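Local coordinates for probable acetyltransferases (Chromobacterium violaceum, PDB 3PZJ), which probably transfers an acetyl group from acetyl-CoA to an amine, as GNAT-family enzymes do, perhaps to the N terminus of a protein, at residues Phe176-Leu182 with Asp194-Met200; Phe107-Arg111 with Leu144-Ala148; Trp64-Gly70 with Met186-Arg190; Gly50-Arg55 with Asp74-Ile79. All blocks are in the same frame, centred on the assembly; numbering follows the deposited sequence. Where two conformers were deposited one is given.

Interaction 1 of 4, residues Phe176-Leu182 with Asp194-Met200; sequences FQFEGTL and DTHVFSM
Gln177 and Ser199 exchange a pair of backbone hydrogen bonds, as do Leu182 and Thr195, so the two antiparallel strands are pinned at both ends. Between them the pairing slips by one residue. The carbonyl oxygen of Val197 takes Glu179 N at 2.8 Å and, weakly, Gly180 N at 3.4 Å, while Val197 N returns a nearly straight bond to Gly180 O, also at 2.8 Å.

Two side-chain bonds add to this. Ser199 OG donates to Glu179 OE2 at 2.7 Å, meeting the carboxylate from above its plane; Arg155 of the same chain, through OE1, and Arg183 of the second subunit, through OE2, form salt bridges with it, which probably keeps it ionised. Thr181 OG1 and His196 ND1 lie 2.8 Å apart in a hydrogen bond at the imidazole edge.

The aromatic contacts centre on Phe178. With CG anti to the backbone N (chi1 178°), its ring turns an edge to the face of Phe198, planes at 63°, and the same side of the ring, through CE1, makes an offset edge-to-face contact with His196, planes at 88°. Beyond this cluster, Phe176 CD1 packs against Met200 CB at 3.8 Å. The whole is a beta hairpin with a classic beta bulge, formed by the last two strands of the GNAT sheet.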
loop_
_atom_site.group_PDB
_atom_site.type_symbol
_atom_site.label_atom_id
_atom_site.label_comp_id
_atom_site.label_asym_id
_atom_site.label_seq_id
_atom_site.Cartn_x
_atom_site.Cartn_y
_atom_site.Cartn_z
ATOM N N PHE A 176 15.688 -5.173 -9.098
ATOM C CA PHE A 176 14.987 -4.359 -8.108
ATOM C C PHE A 176 15.983 -3.955 -7.017
ATOM O O PHE A 176 16.918 -4.737 -6.683
ATOM C CB PHE A 176 13.851 -5.156 -7.455
ATOM C CG PHE A 176 12.734 -5.548 -8.396
ATOM C CD1 PHE A 176 11.622 -4.752 -8.546
ATOM C CD2 PHE A 176 12.787 -6.760 -9.140
ATOM C CE1 PHE A 176 10.552 -5.141 -9.375
ATOM C CE2 PHE A 176 11.714 -7.128 -10.011
ATOM C CZ PHE A 176 10.648 -6.327 -10.103
ATOM N N GLN A 177 15.785 -2.773 -6.451
ATOM C CA GLN A 177 16.598 -2.297 -5.363
ATOM C C GLN A 177 15.872 -2.499 -4.059
ATOM O O GLN A 177 14.660 -2.192 -3.975
ATOM C CB GLN A 177 16.817 -0.793 -5.534
ATOM C CG GLN A 177 17.492 -0.354 -6.831
ATOM C CD GLN A 177 18.782 -1.128 -7.070
ATOM O OE1 GLN A 177 18.925 -1.867 -8.071
ATOM N NE2 GLN A 177 19.701 -1.009 -6.121
ATOM N N PHE A 178 16.615 -2.859 -3.018
ATOM C CA PHE A 178 16.020 -3.025 -1.689
ATOM C C PHE A 178 15.758 -1.694 -1.084
ATOM O O PHE A 178 16.673 -0.844 -1.081
ATOM C CB PHE A 178 16.971 -3.839 -0.766
ATOM C CG PHE A 178 16.459 -4.008 0.604
ATOM C CD1 PHE A 178 15.292 -4.683 0.834
ATOM C CD2 PHE A 178 17.099 -3.391 1.667
ATOM C CE1 PHE A 178 14.771 -4.792 2.193
ATOM C CE2 PHE A 178 16.598 -3.491 2.996
ATOM C CZ PHE A 178 15.433 -4.213 3.233
ATOM N N GLU A 179 14.525 -1.469 -0.576
ATOM C CA GLU A 179 14.185 -0.205 0.028
ATOM C C GLU A 179 14.068 -0.274 1.570
ATOM O O GLU A 179 14.420 0.671 2.264
ATOM C CB GLU A 179 12.870 0.352 -0.557
ATOM C CG GLU A 179 13.054 0.876 -1.962
ATOM C CD GLU A 179 11.811 1.454 -2.548
ATOM O OE1 GLU A 179 10.690 1.026 -2.202
ATOM O OE2 GLU A 179 11.969 2.269 -3.474
ATOM N N GLY A 180 13.530 -1.345 2.077
ATOM C CA GLY A 180 13.428 -1.533 3.504
ATOM C C GLY A 180 12.456 -2.645 3.834
ATOM O O GLY A 180 11.917 -3.293 2.912
ATOM N N THR A 181 12.264 -2.859 5.125
ATOM C CA THR A 181 11.447 -3.898 5.651
ATOM C C THR A 181 10.370 -3.348 6.577
ATOM O O THR A 181 10.634 -2.649 7.497
ATOM C CB THR A 181 12.275 -4.913 6.439
ATOM O OG1 THR A 181 13.306 -5.458 5.631
ATOM C CG2 THR A 181 11.388 -6.016 6.980
ATOM N N LEU A 182 9.144 -3.711 6.247
ATOM C CA LEU A 182 7.963 -3.374 6.992
ATOM C C LEU A 182 7.774 -4.438 8.095
ATOM O O LEU A 182 7.306 -5.568 7.840
ATOM C CB LEU A 182 6.763 -3.295 6.064
ATOM C CG LEU A 182 6.473 -2.010 5.303
ATOM C CD1 LEU A 182 7.716 -1.163 5.034
ATOM C CD2 LEU A 182 5.607 -2.284 4.046
ATOM N N ASP A 194 7.235 -10.026 8.419
ATOM C CA ASP A 194 7.845 -8.765 8.081
ATOM C C ASP A 194 8.007 -8.810 6.595
ATOM O O ASP A 194 8.474 -9.817 6.001
ATOM C CB ASP A 194 9.280 -8.634 8.668
ATOM C CG ASP A 194 9.348 -8.754 10.198
ATOM O OD1 ASP A 194 8.417 -8.461 10.946
ATOM O OD2 ASP A 194 10.394 -9.115 10.651
ATOM N N THR A 195 7.707 -7.714 5.938
ATOM C CA THR A 195 7.764 -7.654 4.504
ATOM C C THR A 195 8.935 -6.864 3.968
ATOM O O THR A 195 9.051 -5.743 4.258
ATOM C CB THR A 195 6.506 -7.005 3.964
ATOM O OG1 THR A 195 5.401 -7.835 4.248
ATOM C CG2 THR A 195 6.644 -6.791 2.473
ATOM N N HIS A 196 9.753 -7.466 3.131
ATOM C CA HIS A 196 10.768 -6.717 2.413
ATOM C C HIS A 196 10.136 -6.030 1.204
ATOM O O HIS A 196 9.354 -6.693 0.438
ATOM C CB HIS A 196 11.861 -7.659 1.858
ATOM C CG HIS A 196 12.758 -8.309 2.881
ATOM N ND1 HIS A 196 13.108 -7.734 4.083
ATOM C CD2 HIS A 196 13.451 -9.485 2.809
ATOM C CE1 HIS A 196 13.964 -8.536 4.718
ATOM N NE2 HIS A 196 14.168 -9.609 3.973
ATOM N N VAL A 197 10.486 -4.754 0.989
ATOM C CA VAL A 197 10.036 -3.998 -0.181
ATOM C C VAL A 197 11.210 -3.654 -1.055
ATOM O O VAL A 197 12.246 -3.112 -0.579
ATOM C CB VAL A 197 9.275 -2.703 0.210
ATOM C CG1 VAL A 197 8.804 -1.938 -1.071
ATOM C CG2 VAL A 197 8.089 -3.021 1.128
ATOM N N PHE A 198 11.084 -4.025 -2.330
ATOM C CA PHE A 198 12.027 -3.749 -3.352
ATOM C C PHE A 198 11.327 -2.934 -4.456
ATOM O O PHE A 198 10.142 -3.063 -4.612
ATOM C CB PHE A 198 12.520 -5.017 -4.012
ATOM C CG PHE A 198 13.177 -5.997 -3.089
ATOM C CD1 PHE A 198 14.570 -6.059 -2.991
ATOM C CD2 PHE A 198 12.428 -6.938 -2.394
ATOM C CE1 PHE A 198 15.180 -7.004 -2.155
ATOM C CE2 PHE A 198 13.038 -7.858 -1.578
ATOM C CZ PHE A 198 14.411 -7.860 -1.423
ATOM N N SER A 199 12.071 -2.196 -5.274
ATOM C CA SER A 199 11.482 -1.457 -6.362
ATOM C C SER A 199 12.396 -1.242 -7.521
ATOM O O SER A 199 13.623 -1.271 -7.383
ATOM C CB SER A 199 10.953 -0.090 -5.897
ATOM O OG SER A 199 12.023 0.821 -5.719
HETATM N N MSE A 200 11.776 -1.010 -8.676
HETATM C CA MSE A 200 12.459 -0.653 -9.911
HETATM C C MSE A 200 11.762 0.563 -10.520
HETATM O O MSE A 200 10.575 0.520 -10.840
HETATM C CB MSE A 200 12.443 -1.823 -10.894
HETATM C CG MSE A 200 12.268 -1.409 -12.347
HETATM SE SE MSE A 200 13.514 -2.318 -13.542
HETATM C CE MSE A 200 15.182 -1.871 -12.637
#

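Interaction 2 of 4, residues Phe107-Arg111 with Leu144-Ala148; sequences FLGYR and LLKTA
Tyr110 reaches from its strand to the helix and lays its ring obliquely across the side chain of Leu144. One face of the ring receives Leu144 CD1, and Leu144 CD2 comes to 3.7 Å from Tyr110 CZ. Having CG beside its own backbone N (chi1 -59°) swings the tyrosine over this leucine and carries its hydroxyl on to the helix backbone. There Tyr110 OH donates to Leu144 O at 2.7 Å, in the carbonyl plane and on a lone pair, which gives the buried hydroxyl an acceptor for its proton. The same oxygen also accepts the helical bond from Ala148 N, so two donors grip it. Thr147 CB lies 3.4 Å from Tyr110 OH, its side chain crossing the tyrosine at about a right angle.

Leu108 approaches Leu144 tip to tip, CD1 to CD1 at 3.6 Å, and Leu144 CD1 also rests 3.7 Å from Gly109 CA. Ile34 and Tyr94 also touch Leu144. This is a helix laid on a central beta-sheet, helix 135-150 packed on strand 106-114, the alpha/beta layering of the GNAT fold.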
loop_
_atom_site.group_PDB
_atom_site.type_symbol
_atom_site.label_atom_id
_atom_site.label_comp_id
_atom_site.label_asym_id
_atom_site.label_seq_id
_atom_site.Cartn_x
_atom_site.Cartn_y
_atom_site.Cartn_z
ATOM N N PHE A 107 1.827 -18.925 -12.886
ATOM C CA PHE A 107 1.190 -17.645 -13.019
ATOM C C PHE A 107 1.864 -16.553 -12.237
ATOM O O PHE A 107 2.681 -16.814 -11.432
ATOM C CB PHE A 107 -0.302 -17.701 -12.720
ATOM C CG PHE A 107 -0.645 -17.997 -11.291
ATOM C CD1 PHE A 107 -1.040 -17.006 -10.464
ATOM C CD2 PHE A 107 -0.610 -19.269 -10.805
ATOM C CE1 PHE A 107 -1.373 -17.271 -9.206
ATOM C CE2 PHE A 107 -0.937 -19.535 -9.542
ATOM C CZ PHE A 107 -1.310 -18.546 -8.741
ATOM N N LEU A 108 1.502 -15.323 -12.573
ATOM C CA LEU A 108 1.971 -14.106 -11.937
ATOM C C LEU A 108 1.199 -12.900 -12.452
ATOM O O LEU A 108 0.437 -13.020 -13.318
ATOM C CB LEU A 108 3.463 -13.913 -12.141
ATOM C CG LEU A 108 3.919 -13.254 -13.401
ATOM C CD1 LEU A 108 5.340 -12.774 -13.276
ATOM C CD2 LEU A 108 3.730 -14.112 -14.550
ATOM N N GLY A 109 1.371 -11.751 -11.848
ATOM C CA GLY A 109 0.685 -10.577 -12.309
ATOM C C GLY A 109 0.995 -9.301 -11.578
ATOM O O GLY A 109 2.022 -9.204 -10.990
ATOM N N TYR A 110 0.081 -8.347 -11.644
ATOM C CA TYR A 110 0.197 -7.085 -10.977
ATOM C C TYR A 110 -0.804 -7.060 -9.821
ATOM O O TYR A 110 -1.928 -7.625 -9.891
ATOM C CB TYR A 110 -0.148 -5.983 -11.957
ATOM C CG TYR A 110 0.714 -5.897 -13.222
ATOM C CD1 TYR A 110 2.072 -5.659 -13.150
ATOM C CD2 TYR A 110 0.136 -5.982 -14.499
ATOM C CE1 TYR A 110 2.830 -5.484 -14.307
ATOM C CE2 TYR A 110 0.917 -5.841 -15.666
ATOM C CZ TYR A 110 2.245 -5.608 -15.536
ATOM O OH TYR A 110 2.969 -5.425 -16.660
ATOM N N ARG A 111 -0.424 -6.372 -8.750
ATOM C CA ARG A 111 -1.390 -6.021 -7.749
ATOM C C ARG A 111 -1.102 -4.646 -7.241
ATOM O O ARG A 111 -0.083 -4.000 -7.588
ATOM C CB ARG A 111 -1.378 -7.005 -6.595
ATOM C CG ARG A 111 0.011 -7.042 -5.899
ATOM C CD ARG A 111 0.103 -8.256 -4.881
ATOM N NE ARG A 111 -0.974 -8.199 -3.921
ATOM C CZ ARG A 111 -0.965 -7.525 -2.750
ATOM N NH1 ARG A 111 0.100 -6.848 -2.327
ATOM N NH2 ARG A 111 -2.048 -7.528 -1.960
ATOM N N LEU A 144 6.533 -8.399 -17.664
ATOM C CA LEU A 144 5.682 -7.548 -16.852
ATOM C C LEU A 144 6.352 -6.261 -16.539
ATOM O O LEU A 144 5.664 -5.238 -16.500
ATOM C CB LEU A 144 5.185 -8.234 -15.595
ATOM C CG LEU A 144 4.176 -9.375 -15.739
ATOM C CD1 LEU A 144 3.657 -9.739 -14.382
ATOM C CD2 LEU A 144 2.999 -9.082 -16.705
ATOM N N LEU A 145 7.674 -6.238 -16.354
ATOM C CA LEU A 145 8.349 -4.940 -16.132
ATOM C C LEU A 145 8.219 -4.069 -17.404
ATOM O O LEU A 145 7.762 -2.894 -17.343
ATOM C CB LEU A 145 9.801 -5.194 -15.748
ATOM C CG LEU A 145 9.983 -5.740 -14.323
ATOM C CD1 LEU A 145 11.424 -6.287 -14.190
ATOM C CD2 LEU A 145 9.710 -4.601 -13.315
ATOM N N LYS A 146 8.598 -4.660 -18.547
ATOM C CA LYS A 146 8.563 -3.944 -19.812
ATOM C C LYS A 146 7.190 -3.356 -19.997
ATOM O O LYS A 146 7.047 -2.174 -20.307
ATOM C CB LYS A 146 8.875 -4.886 -20.961
ATOM C CG LYS A 146 8.933 -4.222 -22.363
ATOM C CD LYS A 146 8.993 -5.357 -23.386
ATOM C CE LYS A 146 9.398 -4.855 -24.778
ATOM N NZ LYS A 146 10.192 -5.952 -25.442
ATOM N N THR A 147 6.168 -4.189 -19.756
ATOM C CA THR A 147 4.817 -3.800 -20.000
ATOM C C THR A 147 4.370 -2.660 -19.100
ATOM O O THR A 147 3.658 -1.740 -19.542
ATOM C CB THR A 147 3.844 -5.007 -19.901
ATOM O OG1 THR A 147 4.164 -6.015 -20.905
ATOM C CG2 THR A 147 2.433 -4.543 -20.110
ATOM N N ALA A 148 4.743 -2.731 -17.831
ATOM C CA ALA A 148 4.362 -1.702 -16.886
ATOM C C ALA A 148 5.005 -0.359 -17.258
ATOM O O ALA A 148 4.313 0.729 -17.239
ATOM C CB ALA A 148 4.748 -2.129 -15.419
#

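Interaction 3 of 4, residues Trp64-Gly70 with Met186-Arg190; sequences WEHLPYG and MVVKR. With EDO (1,2-ethanediol), chain D.
A type I beta turn, Trp64 to Leu67, and the residues just after it turn several carbonyl oxygens toward the ammonium group of Lys189, which follows directly on the end of a strand. The lysine side chain is fully stretched beyond CG and brings NZ 2.8 Å from Leu67 O, with the nitrogen tilted 29° from that carbonyl plane. Tyr69 O accepts at 3.1 Å from Lys189 NZ, which stands well above its carbonyl plane, and Gly70 O receives a weak third bond. Several backbone dipoles thus converge on one positive charge, which would probably favour the protonated amine and hold the loop's curve.

Beside the lysine the contact is apolar. Val188 CG1 sits 3.8 Å from Pro68 CA, and the selenomethionine Met186 ends with CE 4.0 Å from Pro68 CB. Within the loop, Gly70 CA rests over one face of the Trp64 indole, 3.6 Å above its plane.

The Tyr69 CB points away from the strand; its hydroxyl bonds Asn126 of strand 119-127, and a 1,2-ethanediol, probably from the crystallisation liquor, lies beside it at a doubtfully short distance. The loop links helix 46-58 to helix 75-87 and here meets the C-terminal end of strand 177-188, where His117 of the second subunit packs on Met186.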
loop_
_atom_site.group_PDB
_atom_site.type_symbol
_atom_site.label_atom_id
_atom_site.label_comp_id
_atom_site.label_asym_id
_atom_site.label_seq_id
_atom_site.Cartn_x
_atom_site.Cartn_y
_atom_site.Cartn_z
ATOM N N TRP A 64 3.736 -23.127 -0.972
ATOM C CA TRP A 64 2.975 -22.073 -0.361
ATOM C C TRP A 64 3.643 -21.544 0.940
ATOM O O TRP A 64 3.162 -20.591 1.499
ATOM C CB TRP A 64 1.517 -22.566 -0.121
ATOM C CG TRP A 64 0.910 -23.312 -1.293
ATOM C CD1 TRP A 64 0.753 -24.670 -1.418
ATOM C CD2 TRP A 64 0.401 -22.736 -2.515
ATOM N NE1 TRP A 64 0.189 -24.964 -2.652
ATOM C CE2 TRP A 64 -0.047 -23.786 -3.320
ATOM C CE3 TRP A 64 0.336 -21.421 -3.013
ATOM C CZ2 TRP A 64 -0.566 -23.569 -4.568
ATOM C CZ3 TRP A 64 -0.188 -21.221 -4.224
ATOM C CH2 TRP A 64 -0.638 -22.279 -5.005
ATOM N N GLU A 65 4.812 -22.095 1.331
ATOM C CA GLU A 65 5.383 -21.925 2.677
ATOM C C GLU A 65 5.476 -20.456 3.091
ATOM O O GLU A 65 5.177 -20.111 4.239
ATOM C CB GLU A 65 6.828 -22.526 2.764
ATOM C CG GLU A 65 7.455 -22.359 4.171
ATOM C CD GLU A 65 8.770 -23.096 4.366
ATOM O OE1 GLU A 65 9.179 -23.870 3.465
ATOM O OE2 GLU A 65 9.372 -22.881 5.448
ATOM N N HIS A 66 5.940 -19.608 2.186
ATOM C CA HIS A 66 6.127 -18.172 2.522
ATOM C C HIS A 66 5.071 -17.241 1.875
ATOM O O HIS A 66 5.234 -15.975 1.809
ATOM C CB HIS A 66 7.499 -17.725 2.056
ATOM C CG HIS A 66 8.624 -18.572 2.566
ATOM N ND1 HIS A 66 8.992 -18.607 3.900
ATOM C CD2 HIS A 66 9.488 -19.383 1.909
ATOM C CE1 HIS A 66 10.019 -19.429 4.041
ATOM N NE2 HIS A 66 10.337 -19.918 2.847
ATOM N N LEU A 67 3.978 -17.825 1.423
ATOM C CA LEU A 67 2.933 -17.057 0.747
ATOM C C LEU A 67 1.713 -16.911 1.612
ATOM O O LEU A 67 1.442 -17.806 2.443
ATOM C CB LEU A 67 2.557 -17.796 -0.507
ATOM C CG LEU A 67 3.326 -17.476 -1.778
ATOM C CD1 LEU A 67 4.717 -16.861 -1.608
ATOM C CD2 LEU A 67 3.350 -18.657 -2.720
ATOM N N PRO A 68 0.894 -15.860 1.375
ATOM C CA PRO A 68 -0.257 -15.694 2.253
ATOM C C PRO A 68 -1.483 -16.527 1.903
ATOM O O PRO A 68 -2.555 -16.291 2.426
ATOM C CB PRO A 68 -0.536 -14.170 2.203
ATOM C CG PRO A 68 0.150 -13.691 1.039
ATOM C CD PRO A 68 1.101 -14.708 0.501
ATOM N N TYR A 69 -1.329 -17.515 1.018
ATOM C CA TYR A 69 -2.421 -18.359 0.616
ATOM C C TYR A 69 -1.867 -19.723 0.323
ATOM O O TYR A 69 -0.672 -19.911 0.201
ATOM C CB TYR A 69 -3.089 -17.841 -0.667
ATOM C CG TYR A 69 -2.119 -17.302 -1.688
ATOM C CD1 TYR A 69 -1.568 -18.100 -2.680
ATOM C CD2 TYR A 69 -1.774 -15.955 -1.677
ATOM C CE1 TYR A 69 -0.619 -17.576 -3.575
ATOM C CE2 TYR A 69 -0.870 -15.427 -2.585
ATOM C CZ TYR A 69 -0.325 -16.226 -3.537
ATOM O OH TYR A 69 0.574 -15.658 -4.411
ATOM N N GLY A 70 -2.767 -20.649 0.089
ATOM C CA GLY A 70 -2.386 -22.018 -0.143
ATOM C C GLY A 70 -1.972 -22.744 1.149
ATOM O O GLY A 70 -1.759 -22.154 2.202
HETATM N N MSE A 186 2.199 -8.110 8.563
HETATM C CA MSE A 186 1.076 -9.040 8.495
HETATM C C MSE A 186 1.114 -10.197 9.528
HETATM O O MSE A 186 2.131 -10.498 10.102
HETATM C CB MSE A 186 1.019 -9.668 7.063
HETATM C CG MSE A 186 0.768 -8.718 5.969
HETATM SE SE MSE A 186 1.170 -9.375 4.106
HETATM C CE MSE A 186 -0.275 -10.645 4.139
ATOM N N VAL A 187 -0.035 -10.819 9.737
ATOM C CA VAL A 187 -0.091 -12.096 10.400
ATOM C C VAL A 187 -0.504 -13.101 9.350
ATOM O O VAL A 187 -1.619 -13.020 8.796
ATOM C CB VAL A 187 -1.086 -12.047 11.574
ATOM C CG1 VAL A 187 -1.290 -13.464 12.212
ATOM C CG2 VAL A 187 -0.549 -11.093 12.614
ATOM N N VAL A 188 0.380 -14.032 9.031
ATOM C CA VAL A 188 0.170 -14.998 7.976
ATOM C C VAL A 188 0.309 -16.379 8.582
ATOM O O VAL A 188 1.337 -16.700 9.179
ATOM C CB VAL A 188 1.261 -14.856 6.819
ATOM C CG1 VAL A 188 1.257 -16.012 5.778
ATOM C CG2 VAL A 188 1.053 -13.528 6.056
ATOM N N LYS A 189 -0.717 -17.214 8.394
ATOM C CA LYS A 189 -0.685 -18.593 8.854
ATOM C C LYS A 189 -0.220 -18.697 10.297
ATOM O O LYS A 189 0.703 -19.415 10.597
ATOM C CB LYS A 189 0.215 -19.422 7.913
ATOM C CG LYS A 189 -0.376 -19.476 6.537
ATOM C CD LYS A 189 0.493 -20.101 5.451
ATOM C CE LYS A 189 -0.328 -20.163 4.119
ATOM N NZ LYS A 189 0.574 -20.473 2.946
ATOM N N ARG A 190 -0.770 -17.831 11.138
ATOM C CA ARG A 190 -0.532 -17.829 12.559
ATOM C C ARG A 190 0.911 -17.552 12.930
ATOM O O ARG A 190 1.391 -17.984 13.961
ATOM C CB ARG A 190 -1.007 -19.180 13.187
ATOM C CG ARG A 190 -2.417 -19.539 12.825
ATOM C CD ARG A 190 -2.712 -20.919 13.380
ATOM N NE ARG A 190 -2.762 -20.879 14.856
ATOM C CZ ARG A 190 -2.453 -21.894 15.681
ATOM N NH1 ARG A 190 -2.022 -23.089 15.225
ATOM N NH2 ARG A 190 -2.574 -21.707 16.990
HETATM C C1 EDO D . 1.642 -12.863 -3.585
HETATM O O1 EDO D . 2.211 -14.126 -3.828
HETATM C C2 EDO D . 2.728 -11.820 -3.675
HETATM O O2 EDO D . 2.129 -10.703 -4.273
#

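Interaction 4 of 4, residues Gly50-Arg55 with Asp74-Ile79; sequences GAALFR and DEDAFI
Phe54 lies against the first turn of the facing helix, with one face of its ring over the peptide joining Asp74 to Glu75: Glu75 N is 3.6 Å above the plane, displaced from the ring centre. Phe78 comes the other way, the two phenylalanines sliding past each other with Phe54 CB 3.8 Å from Phe78 CD2. Both have CG anti to the backbone N (chi1 175° and 177°), which sends each ring across to the opposite helix. The Phe78 ring thereby brings CE2 to 3.7 Å from Leu53 CB and points an edge at Gly50 O, at 3.5 Å from CE2. Gly50, with no side chain, allows Ile79 CG1 to approach its CA to 3.9 Å. The Glu75 carboxylate packs on Ala51 CB.

Further out, Asp74 is the N-cap of helix 75-87, its OD1 accepting from Ala77 N at 2.9 Å, and so fixes the turn that Phe54 covers. Phe107 of strand 106-114 touches both Leu53 and Phe78, and Phe72 sets its ring edge-to-face with that of Phe78.

No hydrogen bond joins the two segments, whose short helical axes run at 111° to each other. Arg55 NH2 and Glu75 OE2, 4.3 Å apart, can add only a diffuse attraction, so the contact rests chiefly on aromatic and aliphatic packing.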
loop_
_atom_site.group_PDB
_atom_site.type_symbol
_atom_site.label_atom_id
_atom_site.label_comp_id
_atom_site.label_asym_id
_atom_site.label_seq_id
_atom_site.Cartn_x
_atom_site.Cartn_y
_atom_site.Cartn_z
ATOM N N GLY A 50 -7.867 -22.546 -14.325
ATOM C CA GLY A 50 -7.901 -22.973 -12.932
ATOM C C GLY A 50 -7.452 -24.403 -12.627
ATOM O O GLY A 50 -6.597 -24.601 -11.771
ATOM N N ALA A 51 -8.069 -25.411 -13.251
ATOM C CA ALA A 51 -7.724 -26.830 -12.939
ATOM C C ALA A 51 -6.285 -27.182 -13.324
ATOM O O ALA A 51 -5.599 -27.843 -12.568
ATOM C CB ALA A 51 -8.733 -27.807 -13.618
ATOM N N ALA A 52 -5.808 -26.639 -14.439
ATOM C CA ALA A 52 -4.436 -26.870 -14.850
ATOM C C ALA A 52 -3.490 -26.275 -13.846
ATOM O O ALA A 52 -2.474 -26.907 -13.494
ATOM C CB ALA A 52 -4.160 -26.340 -16.218
ATOM N N LEU A 53 -3.784 -25.058 -13.390
ATOM C CA LEU A 53 -2.861 -24.412 -12.452
ATOM C C LEU A 53 -2.904 -25.140 -11.138
ATOM O O LEU A 53 -1.891 -25.282 -10.508
ATOM C CB LEU A 53 -3.227 -22.927 -12.247
ATOM C CG LEU A 53 -2.860 -22.060 -13.461
ATOM C CD1 LEU A 53 -3.563 -20.704 -13.264
ATOM C CD2 LEU A 53 -1.338 -21.884 -13.675
ATOM N N PHE A 54 -4.094 -25.578 -10.710
ATOM C CA PHE A 54 -4.183 -26.319 -9.473
ATOM C C PHE A 54 -3.240 -27.517 -9.483
ATOM O O PHE A 54 -2.498 -27.732 -8.535
ATOM C CB PHE A 54 -5.623 -26.789 -9.279
ATOM C CG PHE A 54 -5.814 -27.656 -8.090
ATOM C CD1 PHE A 54 -5.613 -27.166 -6.838
ATOM C CD2 PHE A 54 -6.092 -28.993 -8.233
ATOM C CE1 PHE A 54 -5.762 -27.914 -5.764
ATOM C CE2 PHE A 54 -6.229 -29.776 -7.118
ATOM C CZ PHE A 54 -6.080 -29.222 -5.880
ATOM N N ARG A 55 -3.298 -28.304 -10.555
ATOM C CA ARG A 55 -2.500 -29.563 -10.689
ATOM C C ARG A 55 -1.041 -29.274 -10.603
ATOM O O ARG A 55 -0.303 -30.072 -10.075
ATOM C CB ARG A 55 -2.731 -30.226 -12.016
ATOM C CG ARG A 55 -4.071 -30.844 -12.075
ATOM C CD ARG A 55 -4.274 -31.593 -13.418
ATOM N NE ARG A 55 -5.676 -31.514 -13.766
ATOM C CZ ARG A 55 -6.207 -30.824 -14.777
ATOM N NH1 ARG A 55 -5.458 -30.161 -15.663
ATOM N NH2 ARG A 55 -7.523 -30.845 -14.919
ATOM N N ASP A 74 -8.770 -28.457 -2.611
ATOM C CA ASP A 74 -9.213 -29.039 -3.872
ATOM C C ASP A 74 -9.315 -27.973 -4.958
ATOM O O ASP A 74 -9.194 -26.807 -4.699
ATOM C CB ASP A 74 -10.579 -29.774 -3.721
ATOM C CG ASP A 74 -11.694 -28.866 -3.201
ATOM O OD1 ASP A 74 -11.712 -27.612 -3.432
ATOM O OD2 ASP A 74 -12.597 -29.438 -2.571
ATOM N N GLU A 75 -9.582 -28.409 -6.174
ATOM C CA GLU A 75 -9.751 -27.528 -7.307
ATOM C C GLU A 75 -10.714 -26.377 -7.111
ATOM O O GLU A 75 -10.401 -25.234 -7.490
ATOM C CB GLU A 75 -10.282 -28.297 -8.503
ATOM C CG GLU A 75 -9.617 -27.942 -9.725
ATOM C CD GLU A 75 -9.870 -29.008 -10.762
ATOM O OE1 GLU A 75 -11.002 -29.037 -11.255
ATOM O OE2 GLU A 75 -8.945 -29.792 -11.051
ATOM N N ASP A 76 -11.874 -26.673 -6.562
ATOM C CA ASP A 76 -12.852 -25.618 -6.362
ATOM C C ASP A 76 -12.328 -24.541 -5.436
ATOM O O ASP A 76 -12.662 -23.314 -5.593
ATOM C CB ASP A 76 -14.201 -26.138 -5.828
ATOM C CG ASP A 76 -14.975 -26.968 -6.873
ATOM O OD1 ASP A 76 -14.442 -27.190 -7.982
ATOM O OD2 ASP A 76 -16.117 -27.382 -6.572
ATOM N N ALA A 77 -11.561 -24.942 -4.435
ATOM C CA ALA A 77 -11.051 -23.918 -3.475
ATOM C C ALA A 77 -10.090 -23.000 -4.186
ATOM O O ALA A 77 -10.074 -21.770 -3.967
ATOM C CB ALA A 77 -10.399 -24.548 -2.266
ATOM N N PHE A 78 -9.316 -23.577 -5.081
ATOM C CA PHE A 78 -8.303 -22.826 -5.807
ATOM C C PHE A 78 -8.912 -21.902 -6.870
ATOM O O PHE A 78 -8.510 -20.757 -7.015
ATOM C CB PHE A 78 -7.233 -23.715 -6.381
ATOM C CG PHE A 78 -6.233 -22.996 -7.175
ATOM C CD1 PHE A 78 -5.295 -22.213 -6.564
ATOM C CD2 PHE A 78 -6.229 -23.094 -8.563
ATOM C CE1 PHE A 78 -4.367 -21.490 -7.312
ATOM C CE2 PHE A 78 -5.331 -22.390 -9.308
ATOM C CZ PHE A 78 -4.340 -21.602 -8.644
ATOM N N ILE A 79 -9.937 -22.374 -7.529
ATOM C CA ILE A 79 -10.649 -21.579 -8.497
ATOM C C ILE A 79 -11.356 -20.449 -7.798
ATOM O O ILE A 79 -11.338 -19.313 -8.263
ATOM C CB ILE A 79 -11.595 -22.452 -9.279
ATOM C CG1 ILE A 79 -10.760 -23.286 -10.255
ATOM C CG2 ILE A 79 -12.629 -21.641 -10.056
ATOM C CD1 ILE A 79 -11.535 -24.218 -10.999
#

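In the fold
From the N terminus, interaction 4 closes first, bringing helix 46-58 against helix 75-87 across the connection between them. That connection carries residues 64-70, whose partner 186-190 comes more than a hundred residues later, so interactions 3 and 4 cross. Interaction 2, joining strand 106-114 to helix 135-150, is nested inside the long loop closed by interaction 3; it touches interaction 4 through Phe107. Interaction 1 closes last, pairing the final two strands of the sheet. It crosses interaction 3, sharing strand 177-188 with it, and meets interaction 2 where Phe176 and Met200 pack on Leu145. Interactions 1 and 3 both touch the second subunit.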